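Local atomic coordinates of regulatory protein SdiA (Escherichia coli, PDB entry 4LFU), a protein that activates transcription of the ftsQAZ cell-division genes and, as a LuxR-type receptor that binds acyl-homoserine lactone autoinducers, switches on ydiV. Residues A[24-27]-A[28-32]; A[108-112]-A[113-117]; A[204-208]-A[209-213]. All coordinates share one frame; numbering follows the deposited sequence.

Interaction 1: residues A[24-27]-A[28-32]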
# COMPACT_ATOMS: atom_id res chain seq x y z
N GLU A 24 -1.85 -24.30 4.20
CA GLU A 24 -1.67 -24.92 5.53
C GLU A 24 -0.25 -24.81 6.08
O GLU A 24 -0.08 -24.67 7.29
CB GLU A 24 -2.19 -26.38 5.56
CG GLU A 24 -1.53 -27.36 6.62
CD GLU A 24 -1.85 -27.07 8.11
OE1 GLU A 24 -2.61 -26.12 8.44
OE2 GLU A 24 -1.30 -27.81 8.98
N GLU A 25 0.76 -24.83 5.21
CA GLU A 25 2.15 -24.64 5.63
C GLU A 25 2.38 -23.23 6.14
O GLU A 25 3.18 -23.01 7.06
CB GLU A 25 3.12 -24.87 4.47
CG GLU A 25 3.39 -26.31 4.05
CD GLU A 25 4.33 -26.35 2.82
OE1 GLU A 25 5.55 -26.09 2.98
OE2 GLU A 25 3.84 -26.59 1.70
N VAL A 26 1.70 -22.26 5.52
CA VAL A 26 1.74 -20.85 5.95
C VAL A 26 1.07 -20.71 7.33
O VAL A 26 1.66 -20.15 8.26
CB VAL A 26 1.06 -19.90 4.90
CG1 VAL A 26 1.06 -18.49 5.38
CG2 VAL A 26 1.75 -19.97 3.54
N TYR A 27 -0.15 -21.24 7.44
CA TYR A 27 -0.91 -21.17 8.70
C TYR A 27 -0.23 -21.91 9.84
O TYR A 27 -0.15 -21.40 10.95
CB TYR A 27 -2.34 -21.64 8.53
CG TYR A 27 -3.11 -20.81 7.54
CD1 TYR A 27 -3.11 -19.42 7.61
CD2 TYR A 27 -3.84 -21.41 6.53
CE1 TYR A 27 -3.83 -18.65 6.69
CE2 TYR A 27 -4.55 -20.66 5.61
CZ TYR A 27 -4.54 -19.29 5.69
OH TYR A 27 -5.26 -18.54 4.77
N HIS A 28 0.31 -23.09 9.55
CA HIS A 28 1.02 -23.87 10.56
C HIS A 28 2.25 -23.14 11.10
O HIS A 28 2.51 -23.17 12.31
CB HIS A 28 1.40 -25.26 10.02
CG HIS A 28 2.12 -26.10 11.03
ND1 HIS A 28 3.49 -26.28 11.00
CD2 HIS A 28 1.67 -26.76 12.12
CE1 HIS A 28 3.85 -27.04 12.02
NE2 HIS A 28 2.76 -27.34 12.72
N GLU A 29 3.00 -22.48 10.22
CA GLU A 29 4.17 -21.69 10.61
C GLU A 29 3.80 -20.48 11.46
O GLU A 29 4.53 -20.15 12.39
CB GLU A 29 4.97 -21.26 9.37
CG GLU A 29 6.34 -20.59 9.65
CD GLU A 29 7.27 -21.45 10.52
OE1 GLU A 29 7.35 -22.68 10.28
OE2 GLU A 29 7.92 -20.90 11.44
N ILE A 30 2.69 -19.81 11.14
CA ILE A 30 2.20 -18.69 11.96
C ILE A 30 1.80 -19.17 13.35
O ILE A 30 2.16 -18.53 14.34
CB ILE A 30 1.02 -17.93 11.33
CG1 ILE A 30 1.49 -17.13 10.11
CG2 ILE A 30 0.33 -17.03 12.38
CD1 ILE A 30 0.34 -16.76 9.16
N GLU A 31 1.10 -20.30 13.41
CA GLU A 31 0.75 -20.94 14.69
C GLU A 31 1.99 -21.26 15.55
O GLU A 31 2.05 -20.90 16.72
CB GLU A 31 -0.11 -22.19 14.49
CG GLU A 31 -0.56 -22.79 15.82
CD GLU A 31 -1.52 -23.96 15.67
OE1 GLU A 31 -2.61 -23.92 16.28
OE2 GLU A 31 -1.18 -24.93 14.92
N LEU A 32 2.98 -21.91 14.94
CA LEU A 32 4.27 -22.18 15.60
C LEU A 32 4.99 -20.93 16.11
O LEU A 32 5.51 -20.93 17.23
CB LEU A 32 5.18 -22.99 14.67
CG LEU A 32 6.26 -23.91 15.26
CD1 LEU A 32 7.69 -23.39 14.96
CD2 LEU A 32 6.05 -24.24 16.77
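Residues 24-32 form an unbroken run of alpha-helix, in which His28, Glu29, Ile30 and Glu31 each donate a backbone N-H to the carbonyl four residues earlier. The bond from His28 N to Glu24 O is 2.8 Å long. The one from Glu29 N to Glu25 O is 3.2 Å.

On the outer side Glu24 runs along the helix toward His28. Its chain bends at CG (chi2 69°), which carries the carboxylate forward. OE2 comes to 3.9 Å from His28 CB. The His28 ring turns away from this spot: OE2 is 5.4 Å from ND1, and the carboxylate and ring planes are 51° apart. This is loose packing rather than a salt bridge, although the acid may still favour a positive histidine through space.

On the buried side Val26 CG1 meets Ile30 CD1 at 4.2 Å. Ile30 CG1 lies beside its own backbone N (chi1 -71°). From there it passes 3.5 Å from Val26 O. Both residues also pack on Ser161 of helix 147-167. Tyr27 stacks its ring on Tyr60 and touches Tyr42 of strand 41-47.

The acids on the next flank look to the N-terminal helix. Glu25 forms a salt bridge with Arg19, and Glu29 with Arg16. Helix 23-36 is thus amphipathic, set between helix 6-19 and the antiparallel sheet, as expected of a helical layer of the alpha-beta-alpha sandwich of LuxR-type autoinducer-binding domains.

Interaction 2: residues A[108-112]-A[113-117]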
# COMPACT_ATOMS: atom_id res chain seq x y z
N GLU A 108 -15.94 -7.56 26.80
CA GLU A 108 -16.61 -8.37 27.84
C GLU A 108 -16.75 -9.82 27.46
O GLU A 108 -16.42 -10.69 28.25
CB GLU A 108 -18.00 -7.80 28.20
CG GLU A 108 -17.92 -6.46 28.96
CD GLU A 108 -19.28 -5.91 29.36
OE1 GLU A 108 -20.28 -6.68 29.41
OE2 GLU A 108 -19.32 -4.68 29.64
N ALA A 109 -17.23 -10.08 26.24
CA ALA A 109 -17.25 -11.45 25.70
C ALA A 109 -15.87 -12.09 25.71
O ALA A 109 -15.73 -13.22 26.14
CB ALA A 109 -17.84 -11.45 24.29
N ALA A 110 -14.84 -11.38 25.23
CA ALA A 110 -13.48 -11.95 25.16
C ALA A 110 -12.88 -12.28 26.53
O ALA A 110 -12.34 -13.36 26.73
CB ALA A 110 -12.53 -11.02 24.37
N ARG A 111 -12.95 -11.34 27.47
CA ARG A 111 -12.47 -11.56 28.84
C ARG A 111 -13.25 -12.65 29.59
O ARG A 111 -12.65 -13.37 30.41
CB ARG A 111 -12.53 -10.26 29.63
CG ARG A 111 -11.52 -9.21 29.20
CD ARG A 111 -11.54 -8.07 30.17
NE ARG A 111 -11.08 -8.48 31.50
CZ ARG A 111 -9.81 -8.42 31.92
NH1 ARG A 111 -8.84 -7.95 31.13
NH2 ARG A 111 -9.52 -8.84 33.14
N ALA A 112 -14.55 -12.78 29.31
CA ALA A 112 -15.39 -13.83 29.93
C ALA A 112 -15.02 -15.22 29.42
O ALA A 112 -15.26 -16.21 30.11
CB ALA A 112 -16.87 -13.56 29.70
N HIS A 113 -14.43 -15.32 28.23
CA HIS A 113 -14.04 -16.62 27.70
C HIS A 113 -12.58 -16.93 27.97
O HIS A 113 -12.06 -18.00 27.60
CB HIS A 113 -14.38 -16.70 26.21
CG HIS A 113 -15.85 -16.77 25.94
ND1 HIS A 113 -16.66 -15.66 26.03
CD2 HIS A 113 -16.66 -17.81 25.65
CE1 HIS A 113 -17.91 -16.01 25.76
NE2 HIS A 113 -17.93 -17.31 25.53
N GLY A 114 -11.89 -15.98 28.62
CA GLY A 114 -10.54 -16.24 29.09
C GLY A 114 -9.41 -15.47 28.44
O GLY A 114 -8.27 -15.64 28.85
N LEU A 115 -9.70 -14.63 27.45
CA LEU A 115 -8.66 -13.78 26.83
C LEU A 115 -8.23 -12.62 27.74
O LEU A 115 -9.07 -11.90 28.30
CB LEU A 115 -9.11 -13.21 25.47
CG LEU A 115 -9.01 -13.98 24.15
CD1 LEU A 115 -9.34 -13.02 23.01
CD2 LEU A 115 -7.63 -14.62 23.94
N ARG A 116 -6.92 -12.42 27.83
CA ARG A 116 -6.36 -11.34 28.67
C ARG A 116 -5.47 -10.34 27.90
O ARG A 116 -5.46 -9.17 28.22
CB ARG A 116 -5.59 -11.94 29.88
CG ARG A 116 -6.49 -12.69 30.93
CD ARG A 116 -7.50 -11.77 31.63
NE ARG A 116 -8.37 -12.47 32.58
CZ ARG A 116 -9.62 -12.88 32.34
NH1 ARG A 116 -10.18 -12.69 31.15
NH2 ARG A 116 -10.32 -13.51 33.28
N ARG A 117 -4.73 -10.82 26.90
CA ARG A 117 -3.66 -10.04 26.28
C ARG A 117 -3.52 -10.41 24.80
O ARG A 117 -3.85 -11.53 24.39
CB ARG A 117 -2.30 -10.30 27.00
CG ARG A 117 -2.21 -9.95 28.51
CD ARG A 117 -2.13 -8.44 28.79
NE ARG A 117 -1.97 -8.15 30.23
CZ ARG A 117 -2.96 -7.94 31.10
NH1 ARG A 117 -4.24 -7.99 30.74
NH2 ARG A 117 -2.68 -7.70 32.38
O HOH W 1 -12.42 -15.12 32.51
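Arg111 and Arg116 meet just where helix 104-112 ends in a Schellman motif. Gly114, with phi 113°, takes the left-handed position, and this positive phi turns the chain out of the helix. Leu115 N bonds back to Ala110 O at 3.0 Å, and Gly114 N makes a weak bond to Arg111 O. Ala110 O also accepts from His113 N, and its two donors come from opposite faces of its plane.

The Arg111 side chain starts at CB, which faces Arg116 NH1 at 3.7 Å. CG passes Leu115 O at the same distance. The chain then bends at chi3 (65°), and this brings the guanidinium over Arg116. CZ and NH1 lie near Arg116 CD. NH2 ends 3.8 Å from Arg116 NE. The two guanidinium groups are stacked, with planes 12° apart, while the two chains cross at about a right angle. Two like charges would be expected to repel, but flat stacking leaves the N-H groups of each pointing outward in its own plane. Arg116 uses this: NH1 donates to Arg111 O at 2.7 Å, in the carbonyl plane and on a lone pair. The same NH1 also bonds to Leu115 O, from above that carbonyl plane. These bonds fix the rotation of the Arg116 group.

Ala110 CB also touches Leu115 CD1, and Leu115 packs on Trp67 of helix 65-73. At the start of strand 117-124, Arg116 and Arg117 both face Arg137 in a classic beta bulge.

His113 closes the helix end from another direction. Its ND1 donates to Ala109 O at 2.6 Å, close to the ring plane. A water completes the Arg116 grip, donating to Arg111 O at 2.7 Å and accepting from Arg116 NH2 at 2.8 Å.

Interaction 3: residues A[204-208]-A[209-213]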
# COMPACT_ATOMS: atom_id res chain seq x y z
N LEU A 204 -7.10 8.44 -29.25
CA LEU A 204 -6.46 7.21 -29.77
C LEU A 204 -6.58 7.02 -31.29
O LEU A 204 -6.05 6.05 -31.83
CB LEU A 204 -6.99 5.96 -29.03
CG LEU A 204 -6.89 5.93 -27.50
CD1 LEU A 204 -7.61 4.72 -26.92
CD2 LEU A 204 -5.44 5.99 -27.04
N SER A 205 -7.27 7.93 -31.97
CA SER A 205 -7.48 7.84 -33.42
C SER A 205 -8.17 6.53 -33.85
O SER A 205 -7.74 5.86 -34.79
CB SER A 205 -6.14 8.03 -34.17
OG SER A 205 -5.51 9.24 -33.79
N ILE A 206 -9.22 6.16 -33.11
CA ILE A 206 -10.07 5.01 -33.43
C ILE A 206 -11.53 5.49 -33.42
O ILE A 206 -11.81 6.64 -33.13
CB ILE A 206 -9.85 3.84 -32.43
CG1 ILE A 206 -9.88 4.36 -30.98
CG2 ILE A 206 -8.56 3.10 -32.76
CD1 ILE A 206 -9.85 3.30 -29.90
N SER A 207 -12.45 4.61 -33.78
CA SER A 207 -13.86 4.95 -33.77
C SER A 207 -14.49 4.73 -32.38
O SER A 207 -13.95 4.02 -31.54
CB SER A 207 -14.59 4.12 -34.83
OG SER A 207 -14.66 2.76 -34.43
N GLU A 208 -15.63 5.36 -32.14
CA GLU A 208 -16.41 5.15 -30.93
C GLU A 208 -16.84 3.69 -30.78
O GLU A 208 -16.90 3.16 -29.67
CB GLU A 208 -17.62 6.07 -30.90
CG GLU A 208 -17.32 7.44 -30.34
CD GLU A 208 -18.49 8.40 -30.48
OE1 GLU A 208 -19.51 8.18 -29.78
OE2 GLU A 208 -18.37 9.38 -31.27
N ASN A 209 -17.13 3.05 -31.91
CA ASN A 209 -17.45 1.62 -31.95
C ASN A 209 -16.37 0.75 -31.36
O ASN A 209 -16.67 -0.18 -30.64
CB ASN A 209 -17.70 1.17 -33.38
CG ASN A 209 -19.12 1.35 -33.78
OD1 ASN A 209 -19.99 0.57 -33.38
ND2 ASN A 209 -19.39 2.40 -34.55
N THR A 210 -15.12 1.07 -31.70
CA THR A 210 -13.96 0.37 -31.17
C THR A 210 -13.83 0.57 -29.66
O THR A 210 -13.63 -0.41 -28.92
CB THR A 210 -12.66 0.84 -31.87
OG1 THR A 210 -12.79 0.62 -33.29
CG2 THR A 210 -11.43 0.09 -31.35
N VAL A 211 -13.94 1.83 -29.21
CA VAL A 211 -13.88 2.18 -27.80
C VAL A 211 -14.93 1.36 -27.06
O VAL A 211 -14.60 0.66 -26.11
CB VAL A 211 -14.07 3.72 -27.53
CG1 VAL A 211 -14.21 3.98 -26.04
CG2 VAL A 211 -12.90 4.55 -28.09
N ASN A 212 -16.18 1.42 -27.52
CA ASN A 212 -17.31 0.75 -26.88
C ASN A 212 -17.22 -0.76 -26.96
O ASN A 212 -17.71 -1.45 -26.06
CB ASN A 212 -18.66 1.26 -27.44
CG ASN A 212 -18.82 2.78 -27.28
OD1 ASN A 212 -18.33 3.38 -26.31
ND2 ASN A 212 -19.49 3.42 -28.25
N PHE A 213 -16.61 -1.26 -28.03
CA PHE A 213 -16.27 -2.67 -28.15
C PHE A 213 -15.43 -3.10 -26.96
O PHE A 213 -15.79 -4.02 -26.26
CB PHE A 213 -15.50 -2.91 -29.46
CG PHE A 213 -15.11 -4.36 -29.72
CD1 PHE A 213 -16.04 -5.40 -29.57
CD2 PHE A 213 -13.83 -4.67 -30.17
CE1 PHE A 213 -15.69 -6.73 -29.83
CE2 PHE A 213 -13.46 -6.01 -30.44
CZ PHE A 213 -14.40 -7.03 -30.28
O HOH W 2 -20.58 6.20 -27.49
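The amide of Asn212 has the backbone carbonyl of Glu208 over one face, with Glu208 O 3.1 Å from Asn212 CG. Asn212 ND2 is 3.0 Å from the same oxygen, but the angle is too poor for a hydrogen bond. ND2 instead donates to a water at 3.1 Å, and that water donates to OE1 of the Glu208 carboxylate. The other end of the amide, OD1, bonds to Ser197. The backbone bond from Asn212 N to Glu208 O is 2.9 Å.

Ser207 is the N-cap of the helix. Its OG, held between backbone N and carbonyl carbon (chi1 71°), shares a hydrogen bond of 3.1 Å with Thr210 OG1. Ser207 O receives Val211 N. Ile206, just before the N-cap, and Val211 form a hydrophobic staple: Ile206 CD1 touches Val211 CG2 at 3.8 Å and Thr210 CG2 at 3.9 Å.

The turn joins the two helices of the predicted helix-turn-helix motif, 197-204 and 208-222; the second is the recognition helix in LuxR-type domains. Val211 packs on Ile200 of helix 197-204, and Ile206 touches Arg183 of helix 182-192.

How the interactions relate
The three contacts come in series along the chain. All are local, each on or at one end of a helix. Interactions 1 and 2 belong to the autoinducer-binding domain, with centres 24 Å apart. Interaction 1 lies within helix 23-36, which packs against strand 41-47. Interaction 2 leads from helix 104-112 into strand 117-124. Both strands belong to the same five-stranded antiparallel sheet. Interaction 3 lies in the C-terminal DNA-binding region, with its centre 50 Å from that of interaction 1 and 60 Å from that of interaction 2. The sensing and DNA-reading parts are thus well separated, and none of these contacts bridges them directly.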